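Local coordinates for Pab-dependent poly(a)-specific ribonuclease subunit PAN2 (Neurospora crassa, PDB 4CZW), which probably shortens mRNA poly(A) tails as the catalytic subunit of the PAN deadenylation complex, here as its ubiquitin-protease-like and exonuclease domains, at residues V205-Y210 with L267-I273; G349-E354 with A397-F401; R476-V480 with D603-Q609. All blocks are in the same frame, centred on the assembly; numbering follows the deposited sequence.

The three contacts come one after another along the chain, each closing before the next opens. Interactions 1 and 2 both belong to the ubiquitin-protease-like part, with centres about 25 Å apart. Interaction 1 pairs strand 206-207 with strand 266-270 in a mixed sheet, and interaction 2 joins the loops that follow strands 339-347 and 385-394 of that same sheet; strand 385-394 also pairs with strand 266-270. Interaction 3 lies in the exonuclease domain, where a helix packs on a separate mixed sheet, its centre about 50 Å from that of interaction 1 and about 41 Å from that of interaction 2. Two contacts thus belong to a probably inactive scaffold, and the third to the nuclease that scaffold accompanies.

Interaction 1. Residues V205-Y210 with L267-I273; sequences VNKLCY and LALCTEI
A268 and V205 touch methyl to methyl, A268 CB lying 4.2 Å from V205 CG2, where strand 206-207 joins strand 266-270 as a parallel neighbour in the mixed sheet of the ubiquitin-protease-like domain. The A268 carbonyl takes a weak hydrogen bond from N206 N. Small and apolar, A268 fits here because F142 of helix 130-149 packs on both it and V205. L269 pairs with N206, and both side chains lie on the face covered by L235 and L231 of helix 227-235, L269 CD2 3.9 Å from N206 CB; the N206 amide oxygen is bonded to T182.

C270 carries the parallel ladder. Its N donates to N206 O at 2.9 Å, almost straight at 173°, and its O receives L208 N at 2.8 Å. Its SG, anti to the carbonyl carbon, lies beside V205 CG1. Past the strand's end at C270, T271 turns its hydroxyl back to strand 385-394, while L208 CD1 rests 3.7 Å from T271 CA. L208 suits this buried place, with V230 and W282 also against it.

E272 has a positive phi, 56°, and its bent chain crosses the extended aliphatic part of K207, E272 CG to K207 CB 3.7 Å; the charges attract, probably mildly, without forming a salt bridge. I273 closes the segment with CG1 against Y210 OH. That hydroxyl, which also bonds W282, donates to T271 O at 2.8 Å, tilted 29° from the carbonyl plane.

Interaction 2. Residues G349-E354 with A397-F401; sequences GRAEPE and ANHRF
H399 is grasped by both its backbone and its ring, and more of it is buried than of any other residue in the contact. Its N donates to R350 O at 2.8 Å, nearly in line with the C=O bond, while ND1 donates to E352 O, which lies at the ring edge; that second bond refines as very short, and its exact length is doubtful. Over one face of the imidazole sits E354, its CB 3.8 Å from the centroid and only 7° off the ring normal, a CH-pi contact. The E354 chain is extended, and its carboxylate plane is within 3° of the ring plane.

Two beta turns dock here, in loops following strands 339-347 and 385-394 of the ubiquitin-protease-like domain: type I from G349 to E352 and type II from A397 to R400. H399 occupies the third position of the latter, with a positive phi of 59°. An alanine at H399 would keep the backbone bond but is likely to strand E352 O without this donor and open a gap beneath E354.

R350 packs its CB 4.1 Å from N398 OD1, whose hydrogen bond goes to Q393. Beyond this, the bent R350 chain takes its guanidinium to a salt bridge with E290.

Interaction 3. Residues R476-V480 with D603-Q609; sequences RASVV and DSIEDAQ
With CG anti to the backbone N (chi1 180°) and the chain extended to NE, R476 reaches from its strand to D603, whose own CG is likewise anti to N. NH1 and NH2 both grip D603 OD1, at 2.7 and 3.0 Å, in an end-on salt bridge. That oxygen lies in the guanidinium plane but is met from above the carboxylate plane, the two flat groups standing 72° apart. Aspartate suits this place because D603 is also the helix N-cap, its other oxygen making the capping bonds: D603 OD2 accepts E606 N at 3.1 Å through its anti lone pair, and I605 N weakly.

S604 OG lies over a guanidinium face and pairs with S478 OG in a hydrogen bond modelled too short for its length to be trusted. Farther along, V480 CG2 packs 4.1 Å from I605 CG2 and equally near A608 CB, the small alanine letting strand and helix come close.

This is the exonuclease domain, of RNase H-like fold, and D607, on the same helix, probably binds a catalytic metal with D445 and E447. The axes of helix segment 604-609 and strand segment 476-480 cross at -37°. Strand 471-481 has strand 441-451 on one side, touching S604, and strand 490-496 on the other, where D493 holds R476 NE and S478 OG.

Interaction 1. Residues V205-Y210 with L267-I273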
loop_
_atom_site.group_PDB
_atom_site.type_symbol
_atom_site.label_atom_id
_atom_site.label_comp_id
_atom_site.label_asym_id
_atom_site.label_seq_id
_atom_site.Cartn_x
_atom_site.Cartn_y
_atom_site.Cartn_z
ATOM N N VAL A 205 14.046 10.757 6.214
ATOM C CA VAL A 205 14.764 10.117 5.119
ATOM C C VAL A 205 16.103 10.807 4.875
ATOM O O VAL A 205 16.163 12.027 4.727
ATOM C CB VAL A 205 13.938 10.133 3.818
ATOM C CG1 VAL A 205 14.712 9.473 2.688
ATOM C CG2 VAL A 205 12.599 9.442 4.028
ATOM N N ASN A 206 17.175 10.023 4.836
ATOM C CA ASN A 206 18.510 10.569 4.624
ATOM C C ASN A 206 18.918 10.580 3.155
ATOM O O ASN A 206 18.371 9.837 2.340
ATOM C CB ASN A 206 19.537 9.786 5.440
ATOM C CG ASN A 206 19.429 10.059 6.926
ATOM O OD1 ASN A 206 18.782 9.315 7.663
ATOM N ND2 ASN A 206 20.062 11.137 7.373
ATOM N N LYS A 207 19.883 11.434 2.826
ATOM C CA LYS A 207 20.377 11.553 1.459
ATOM C C LYS A 207 21.857 11.195 1.383
ATOM O O LYS A 207 22.646 11.614 2.228
ATOM C CB LYS A 207 20.157 12.970 0.929
ATOM C CG LYS A 207 18.716 13.447 0.979
ATOM C CD LYS A 207 18.595 14.872 0.462
ATOM C CE LYS A 207 17.163 15.374 0.539
ATOM N NZ LYS A 207 17.040 16.771 0.038
ATOM N N LEU A 208 22.229 10.421 0.370
ATOM C CA LEU A 208 23.622 10.037 0.176
ATOM C C LEU A 208 24.460 11.239 -0.248
ATOM O O LEU A 208 23.944 12.193 -0.830
ATOM C CB LEU A 208 23.737 8.919 -0.862
ATOM C CG LEU A 208 23.082 7.583 -0.504
ATOM C CD1 LEU A 208 23.417 6.525 -1.544
ATOM C CD2 LEU A 208 23.501 7.129 0.885
ATOM N N CYS A 209 25.755 11.188 0.049
ATOM C CA CYS A 209 26.663 12.280 -0.285
ATOM C C CYS A 209 27.953 11.748 -0.905
ATOM O O CYS A 209 28.562 10.814 -0.384
ATOM C CB CYS A 209 26.975 13.113 0.958
ATOM S SG CYS A 209 28.002 14.567 0.647
ATOM N N TYR A 210 28.365 12.351 -2.016
ATOM C CA TYR A 210 29.537 11.887 -2.751
ATOM C C TYR A 210 30.673 12.906 -2.714
ATOM O O TYR A 210 30.431 14.112 -2.709
ATOM C CB TYR A 210 29.158 11.575 -4.202
ATOM C CG TYR A 210 27.981 10.637 -4.334
ATOM C CD1 TYR A 210 28.152 9.260 -4.257
ATOM C CD2 TYR A 210 26.697 11.127 -4.535
ATOM C CE1 TYR A 210 27.077 8.399 -4.376
ATOM C CE2 TYR A 210 25.618 10.274 -4.655
ATOM C CZ TYR A 210 25.813 8.911 -4.575
ATOM O OH TYR A 210 24.738 8.059 -4.694
ATOM N N LEU A 267 15.820 2.259 7.683
ATOM C CA LEU A 267 16.742 3.217 7.086
ATOM C C LEU A 267 16.454 3.457 5.607
ATOM O O LEU A 267 16.920 2.712 4.744
ATOM C CB LEU A 267 18.186 2.739 7.267
ATOM C CG LEU A 267 19.292 3.718 6.873
ATOM C CD1 LEU A 267 19.217 4.980 7.716
ATOM C CD2 LEU A 267 20.659 3.064 7.003
ATOM N N ALA A 268 15.683 4.502 5.321
ATOM C CA ALA A 268 15.392 4.889 3.945
ATOM C C ALA A 268 16.455 5.856 3.432
ATOM O O ALA A 268 16.806 6.820 4.113
ATOM C CB ALA A 268 14.010 5.514 3.847
ATOM N N LEU A 269 16.964 5.597 2.231
ATOM C CA LEU A 269 18.068 6.383 1.691
ATOM C C LEU A 269 17.812 6.865 0.265
ATOM O O LEU A 269 17.453 6.081 -0.612
ATOM C CB LEU A 269 19.360 5.565 1.727
ATOM C CG LEU A 269 19.827 5.065 3.095
ATOM C CD1 LEU A 269 21.045 4.166 2.949
ATOM C CD2 LEU A 269 20.126 6.235 4.019
ATOM N N CYS A 270 18.007 8.161 0.042
ATOM C CA CYS A 270 17.944 8.729 -1.300
ATOM C C CYS A 270 19.346 8.821 -1.892
ATOM O O CYS A 270 20.251 9.386 -1.278
ATOM C CB CYS A 270 17.282 10.108 -1.280
ATOM S SG CYS A 270 15.510 10.078 -0.928
ATOM N N THR A 271 19.519 8.262 -3.084
ATOM C CA THR A 271 20.837 8.165 -3.704
ATOM C C THR A 271 21.379 9.517 -4.162
ATOM O O THR A 271 22.588 9.747 -4.124
ATOM C CB THR A 271 20.815 7.209 -4.910
ATOM O OG1 THR A 271 19.822 7.643 -5.847
ATOM C CG2 THR A 271 20.495 5.792 -4.459
ATOM N N GLU A 272 20.478 10.396 -4.595
ATOM C CA GLU A 272 20.840 11.736 -5.062
ATOM C C GLU A 272 21.873 11.701 -6.187
ATOM O O GLU A 272 22.833 12.470 -6.184
ATOM C CB GLU A 272 21.363 12.586 -3.900
ATOM C CG GLU A 272 20.379 12.741 -2.752
ATOM C CD GLU A 272 19.083 13.398 -3.181
ATOM O OE1 GLU A 272 19.016 14.645 -3.174
ATOM O OE2 GLU A 272 18.129 12.668 -3.523
ATOM N N ILE A 273 21.669 10.804 -7.146
ATOM C CA ILE A 273 22.550 10.700 -8.304
ATOM C C ILE A 273 22.282 11.836 -9.288
ATOM O O ILE A 273 21.190 11.937 -9.845
ATOM C CB ILE A 273 22.375 9.352 -9.024
ATOM C CG1 ILE A 273 22.675 8.196 -8.069
ATOM C CG2 ILE A 273 23.270 9.285 -10.251
ATOM C CD1 ILE A 273 22.411 6.829 -8.662
#

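Interaction 2. Residues G349-E354 with A397-F401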
loop_
_atom_site.group_PDB
_atom_site.type_symbol
_atom_site.label_atom_id
_atom_site.label_comp_id
_atom_site.label_asym_id
_atom_site.label_seq_id
_atom_site.Cartn_x
_atom_site.Cartn_y
_atom_site.Cartn_z
ATOM N N GLY A 349 12.431 -12.285 0.916
ATOM C CA GLY A 349 12.755 -13.223 1.974
ATOM C C GLY A 349 12.780 -12.591 3.352
ATOM O O GLY A 349 12.658 -13.285 4.361
ATOM N N ARG A 350 12.937 -11.270 3.395
ATOM C CA ARG A 350 13.006 -10.547 4.660
ATOM C C ARG A 350 11.686 -10.631 5.422
ATOM O O ARG A 350 11.672 -10.717 6.651
ATOM C CB ARG A 350 13.371 -9.079 4.426
ATOM C CG ARG A 350 14.454 -8.847 3.382
ATOM C CD ARG A 350 15.780 -9.473 3.776
ATOM N NE ARG A 350 16.836 -9.121 2.830
ATOM C CZ ARG A 350 18.066 -9.622 2.857
ATOM N NH1 ARG A 350 18.405 -10.507 3.784
ATOM N NH2 ARG A 350 18.960 -9.239 1.954
ATOM N N ALA A 351 10.579 -10.608 4.685
ATOM C CA ALA A 351 9.250 -10.626 5.289
ATOM C C ALA A 351 8.656 -12.032 5.309
ATOM O O ALA A 351 7.440 -12.201 5.401
ATOM C CB ALA A 351 8.324 -9.672 4.549
ATOM N N GLU A 352 9.522 -13.035 5.223
ATOM C CA GLU A 352 9.094 -14.429 5.240
ATOM C C GLU A 352 9.853 -15.208 6.308
ATOM O O GLU A 352 10.935 -14.791 6.723
ATOM C CB GLU A 352 9.306 -15.069 3.865
ATOM C CG GLU A 352 8.387 -14.539 2.781
ATOM C CD GLU A 352 8.642 -15.190 1.437
ATOM O OE1 GLU A 352 9.644 -15.925 1.311
ATOM O OE2 GLU A 352 7.839 -14.970 0.508
ATOM N N PRO A 353 9.279 -16.333 6.772
ATOM C CA PRO A 353 9.981 -17.229 7.700
ATOM C C PRO A 353 11.368 -17.610 7.191
ATOM O O PRO A 353 11.530 -17.896 6.005
ATOM C CB PRO A 353 9.064 -18.449 7.761
ATOM C CG PRO A 353 7.706 -17.890 7.530
ATOM C CD PRO A 353 7.886 -16.762 6.547
ATOM N N GLU A 354 12.354 -17.605 8.084
ATOM C CA GLU A 354 13.742 -17.845 7.704
ATOM C C GLU A 354 13.954 -19.250 7.150
ATOM O O GLU A 354 13.600 -20.241 7.787
ATOM C CB GLU A 354 14.668 -17.614 8.899
ATOM C CG GLU A 354 16.145 -17.754 8.570
ATOM C CD GLU A 354 17.037 -17.505 9.770
ATOM O OE1 GLU A 354 16.509 -17.435 10.899
ATOM O OE2 GLU A 354 18.265 -17.376 9.584
ATOM N N ALA A 397 14.974 -7.499 12.863
ATOM C CA ALA A 397 13.554 -7.376 12.548
ATOM C C ALA A 397 13.149 -8.270 11.380
ATOM O O ALA A 397 11.970 -8.351 11.034
ATOM C CB ALA A 397 13.207 -5.929 12.245
ATOM N N ASN A 398 14.125 -8.937 10.771
ATOM C CA ASN A 398 13.843 -9.851 9.670
ATOM C C ASN A 398 13.011 -11.044 10.128
ATOM O O ASN A 398 13.159 -11.516 11.257
ATOM C CB ASN A 398 15.141 -10.340 9.026
ATOM C CG ASN A 398 15.861 -9.247 8.262
ATOM O OD1 ASN A 398 15.271 -8.225 7.913
ATOM N ND2 ASN A 398 17.142 -9.464 7.988
ATOM N N HIS A 399 12.132 -11.513 9.245
ATOM C CA HIS A 399 11.288 -12.682 9.495
ATOM C C HIS A 399 10.397 -12.505 10.725
ATOM O O HIS A 399 9.972 -13.485 11.338
ATOM C CB HIS A 399 12.150 -13.939 9.650
ATOM C CG HIS A 399 13.335 -13.972 8.737
ATOM N ND1 HIS A 399 13.225 -14.179 7.379
ATOM C CD2 HIS A 399 14.658 -13.819 8.987
ATOM C CE1 HIS A 399 14.428 -14.154 6.832
ATOM N NE2 HIS A 399 15.314 -13.938 7.787
ATOM N N ARG A 400 10.116 -11.255 11.077
ATOM C CA ARG A 400 9.275 -10.950 12.230
ATOM C C ARG A 400 7.911 -10.422 11.798
ATOM O O ARG A 400 7.799 -9.712 10.797
ATOM C CB ARG A 400 9.965 -9.932 13.140
ATOM C CG ARG A 400 11.209 -10.454 13.841
ATOM C CD ARG A 400 10.856 -11.482 14.903
ATOM N NE ARG A 400 9.873 -10.967 15.851
ATOM C CZ ARG A 400 10.174 -10.232 16.917
ATOM N NH1 ARG A 400 11.437 -9.920 17.175
ATOM N NH2 ARG A 400 9.211 -9.808 17.726
ATOM N N PHE A 401 6.878 -10.770 12.557
ATOM C CA PHE A 401 5.526 -10.301 12.279
ATOM C C PHE A 401 4.653 -10.391 13.528
ATOM O O PHE A 401 4.995 -11.083 14.487
ATOM C CB PHE A 401 4.897 -11.100 11.133
ATOM C CG PHE A 401 4.638 -12.542 11.468
ATOM C CD1 PHE A 401 5.647 -13.484 11.367
ATOM C CD2 PHE A 401 3.379 -12.957 11.873
ATOM C CE1 PHE A 401 5.410 -14.812 11.672
ATOM C CE2 PHE A 401 3.134 -14.282 12.178
ATOM C CZ PHE A 401 4.152 -15.210 12.078
#

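Interaction 3. Residues R476-V480 with D603-Q609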
loop_
_atom_site.group_PDB
_atom_site.type_symbol
_atom_site.label_atom_id
_atom_site.label_comp_id
_atom_site.label_asym_id
_atom_site.label_seq_id
_atom_site.Cartn_x
_atom_site.Cartn_y
_atom_site.Cartn_z
ATOM N N ARG A 476 -22.398 3.831 -4.093
ATOM C CA ARG A 476 -23.269 3.208 -3.105
ATOM C C ARG A 476 -22.822 1.777 -2.829
ATOM O O ARG A 476 -22.509 1.026 -3.752
ATOM C CB ARG A 476 -24.724 3.227 -3.577
ATOM C CG ARG A 476 -25.701 2.589 -2.604
ATOM C CD ARG A 476 -27.090 2.476 -3.207
ATOM N NE ARG A 476 -28.024 1.814 -2.301
ATOM C CZ ARG A 476 -29.274 1.496 -2.618
ATOM N NH1 ARG A 476 -29.746 1.778 -3.825
ATOM N NH2 ARG A 476 -30.054 0.894 -1.731
ATOM N N ALA A 477 -22.790 1.404 -1.555
ATOM C CA ALA A 477 -22.399 0.055 -1.163
ATOM C C ALA A 477 -23.422 -0.548 -0.209
ATOM O O ALA A 477 -23.623 -0.048 0.898
ATOM C CB ALA A 477 -21.018 0.067 -0.527
ATOM N N SER A 478 -24.067 -1.626 -0.644
ATOM C CA SER A 478 -25.088 -2.280 0.166
ATOM C C SER A 478 -24.651 -3.671 0.607
ATOM O O SER A 478 -24.336 -4.523 -0.221
ATOM C CB SER A 478 -26.405 -2.372 -0.609
ATOM O OG SER A 478 -26.853 -1.091 -1.012
ATOM N N VAL A 479 -24.630 -3.893 1.918
ATOM C CA VAL A 479 -24.322 -5.212 2.457
ATOM C C VAL A 479 -25.518 -5.734 3.248
ATOM O O VAL A 479 -26.100 -5.015 4.062
ATOM C CB VAL A 479 -23.071 -5.191 3.351
ATOM C CG1 VAL A 479 -22.576 -6.608 3.584
ATOM C CG2 VAL A 479 -21.978 -4.356 2.709
ATOM N N VAL A 480 -25.874 -6.992 3.004
ATOM C CA VAL A 480 -27.117 -7.560 3.511
ATOM C C VAL A 480 -26.883 -8.841 4.314
ATOM O O VAL A 480 -26.050 -9.670 3.944
ATOM C CB VAL A 480 -28.091 -7.841 2.338
ATOM C CG1 VAL A 480 -29.180 -8.818 2.738
ATOM C CG2 VAL A 480 -28.688 -6.539 1.821
ATOM N N ASP A 603 -31.326 -1.348 -7.812
ATOM C CA ASP A 603 -31.081 -1.045 -6.408
ATOM C C ASP A 603 -30.137 -2.093 -5.823
ATOM O O ASP A 603 -30.379 -3.294 -5.948
ATOM C CB ASP A 603 -32.394 -0.999 -5.625
ATOM C CG ASP A 603 -32.192 -0.651 -4.164
ATOM O OD1 ASP A 603 -32.202 0.552 -3.828
ATOM O OD2 ASP A 603 -32.026 -1.584 -3.351
ATOM N N SER A 604 -29.064 -1.633 -5.188
ATOM C CA SER A 604 -28.007 -2.525 -4.719
ATOM C C SER A 604 -28.467 -3.469 -3.608
ATOM O O SER A 604 -27.932 -4.569 -3.466
ATOM C CB SER A 604 -26.804 -1.709 -4.243
ATOM O OG SER A 604 -27.191 -0.746 -3.279
ATOM N N ILE A 605 -29.452 -3.043 -2.824
ATOM C CA ILE A 605 -29.995 -3.894 -1.771
ATOM C C ILE A 605 -30.819 -5.027 -2.378
ATOM O O ILE A 605 -30.695 -6.184 -1.974
ATOM C CB ILE A 605 -30.868 -3.095 -0.780
ATOM C CG1 ILE A 605 -30.032 -2.028 -0.072
ATOM C CG2 ILE A 605 -31.511 -4.024 0.239
ATOM C CD1 ILE A 605 -30.804 -1.230 0.955
ATOM N N GLU A 606 -31.652 -4.686 -3.357
ATOM C CA GLU A 606 -32.481 -5.671 -4.045
ATOM C C GLU A 606 -31.630 -6.703 -4.780
ATOM O O GLU A 606 -31.879 -7.906 -4.685
ATOM C CB GLU A 606 -33.428 -4.984 -5.031
ATOM C CG GLU A 606 -34.483 -4.103 -4.384
ATOM C CD GLU A 606 -35.425 -3.487 -5.400
ATOM O OE1 GLU A 606 -35.230 -3.723 -6.612
ATOM O OE2 GLU A 606 -36.360 -2.769 -4.990
ATOM N N ASP A 607 -30.626 -6.225 -5.510
ATOM C CA ASP A 607 -29.737 -7.102 -6.266
ATOM C C ASP A 607 -28.932 -8.013 -5.344
ATOM O O ASP A 607 -28.570 -9.128 -5.720
ATOM C CB ASP A 607 -28.792 -6.278 -7.142
ATOM C CG ASP A 607 -29.501 -5.625 -8.313
ATOM O OD1 ASP A 607 -30.741 -5.487 -8.261
ATOM O OD2 ASP A 607 -28.816 -5.248 -9.287
ATOM N N ALA A 608 -28.653 -7.534 -4.136
ATOM C CA ALA A 608 -27.956 -8.340 -3.141
ATOM C C ALA A 608 -28.879 -9.432 -2.615
ATOM O O ALA A 608 -28.468 -10.580 -2.449
ATOM C CB ALA A 608 -27.454 -7.469 -2.002
ATOM N N GLN A 609 -30.129 -9.059 -2.356
ATOM C CA GLN A 609 -31.143 -10.005 -1.906
ATOM C C GLN A 609 -31.441 -11.041 -2.983
ATOM O O GLN A 609 -31.696 -12.206 -2.681
ATOM C CB GLN A 609 -32.426 -9.268 -1.517
ATOM C CG GLN A 609 -32.300 -8.408 -0.271
ATOM C CD GLN A 609 -33.487 -7.485 -0.081
ATOM O OE1 GLN A 609 -34.115 -7.056 -1.049
ATOM N NE2 GLN A 609 -33.802 -7.177 1.171
#